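Local coordinates for lipid-transfer protein (Thermomonospora curvata, PDB 6OK1) that is probably a lipid-transfer protein with the two-domain make-up of the thiolase superfamily, at residues 323-326 / 332-335. Sequence-based numbering, arbitrary orientation.
Sequences GNLE and PCNT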
loop_
_atom_site.group_PDB
_atom_site.type_symbol
_atom_site.label_atom_id
_atom_site.label_comp_id
_atom_site.label_asym_id
_atom_site.label_seq_id
_atom_site.Cartn_x
_atom_site.Cartn_y
_atom_site.Cartn_z
ATOM N N GLY A 323 -25.099 27.513 14.323
ATOM C CA GLY A 323 -25.927 26.828 13.346
ATOM C C GLY A 323 -25.357 26.732 11.951
ATOM O O GLY A 323 -26.110 26.466 11.001
ATOM N N ASN A 324 -24.049 26.937 11.789
ATOM C CA ASN A 324 -23.472 27.044 10.459
ATOM C C ASN A 324 -23.341 25.696 9.776
ATOM O O ASN A 324 -23.166 25.659 8.553
ATOM C CB ASN A 324 -22.095 27.709 10.510
ATOM C CG ASN A 324 -22.167 29.200 10.699
ATOM O OD1 ASN A 324 -22.502 29.931 9.777
ATOM N ND2 ASN A 324 -21.830 29.658 11.890
ATOM N N LEU A 325 -23.403 24.597 10.520
ATOM C CA LEU A 325 -23.331 23.285 9.887
ATOM C C LEU A 325 -24.680 22.795 9.389
ATOM O O LEU A 325 -24.740 21.740 8.748
ATOM C CB LEU A 325 -22.759 22.247 10.854
ATOM C CG LEU A 325 -21.369 22.540 11.415
ATOM C CD1 LEU A 325 -20.848 21.355 12.198
ATOM C CD2 LEU A 325 -20.386 22.938 10.323
ATOM N N GLU A 326 -25.754 23.516 9.690
ATOM C CA GLU A 326 -27.096 23.119 9.301
ATOM C C GLU A 326 -27.313 23.357 7.810
ATOM O O GLU A 326 -26.616 24.155 7.178
ATOM C CB GLU A 326 -28.139 23.912 10.095
ATOM C CG GLU A 326 -28.027 23.784 11.606
ATOM C CD GLU A 326 -28.620 22.494 12.150
ATOM O OE1 GLU A 326 -29.406 21.844 11.431
ATOM O OE2 GLU A 326 -28.312 22.150 13.307
ATOM N N PRO A 332 -23.279 24.000 5.238
ATOM C CA PRO A 332 -23.972 22.719 5.386
ATOM C C PRO A 332 -22.969 21.584 5.399
ATOM O O PRO A 332 -22.096 21.500 4.535
ATOM C CB PRO A 332 -24.870 22.656 4.144
ATOM C CG PRO A 332 -25.101 24.067 3.770
ATOM C CD PRO A 332 -23.847 24.814 4.144
ATOM N N CYS A 333 -23.095 20.713 6.392
ATOM C CA CYS A 333 -22.048 19.747 6.683
ATOM C C CYS A 333 -22.625 18.352 6.812
ATOM O O CYS A 333 -23.652 18.144 7.467
ATOM C CB CYS A 333 -21.336 20.152 7.961
ATOM S SG CYS A 333 -19.931 19.072 8.420
ATOM N N ASN A 334 -21.925 17.386 6.223
ATOM C CA ASN A 334 -22.237 15.976 6.407
ATOM C C ASN A 334 -23.722 15.720 6.164
ATOM O O ASN A 334 -24.421 15.093 6.973
ATOM C CB ASN A 334 -21.797 15.511 7.791
ATOM C CG ASN A 334 -20.278 15.465 7.928
ATOM O OD1 ASN A 334 -19.571 15.580 6.926
ATOM N ND2 ASN A 334 -19.773 15.266 9.143
ATOM N N THR A 335 -24.183 16.183 4.995
ATOM C CA THR A 335 -25.579 16.074 4.596
ATOM C C THR A 335 -26.056 14.629 4.427
ATOM O O THR A 335 -27.265 14.392 4.381
ATOM C CB THR A 335 -25.776 16.865 3.303
ATOM O OG1 THR A 335 -24.666 16.650 2.422
ATOM C CG2 THR A 335 -25.844 18.346 3.637
#
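Leu325 and Cys333 meet within the loop that links helix 316-321 to helix 338-341 in the thiolase-like C-terminal domain. The helix ends in a Schellman motif at Gly323, whose phi is positive, and the chain then enters a type I beta turn from Gly323 to Glu326, closed by Glu326 N on Gly323 O at 3.2 Å. This turn sets Leu325 beside the returning chain. Along the Leu325 side chain, CB lies 3.8 Å from Cys333 CB, and CG is a little farther from the same carbon. With CG anti to the carbonyl carbon (chi1 -58°), the branch runs alongside the Cys333 methylene, and CD2 closes on Cys333 CB at 3.8 Å. Leu325 also rests against Phe319 and Ile320 of helix 316-321, so the turn packs back on the helix it follows. The backbone supplies the polar link: Cys333 N donates to Leu325 O at 3.1 Å, a bent bond with 139° at the hydrogen and the donor tilted 34° from the carbonyl plane. Beyond the segments, Glu326 OE1 forms a salt bridge with Lys179, while backbone hydrogen bonds link Pro332 and Asn334 with Ala291 and hold 332-335 beside strand 290-292. The CA-H of Pro332 faces two carbonyl oxygens at once, Leu325 O at 3.6 Å and Glu326 O at 3.5 Å from CA, and the ring atom CG of Pro332 comes within 3.7 Å of Glu326 O.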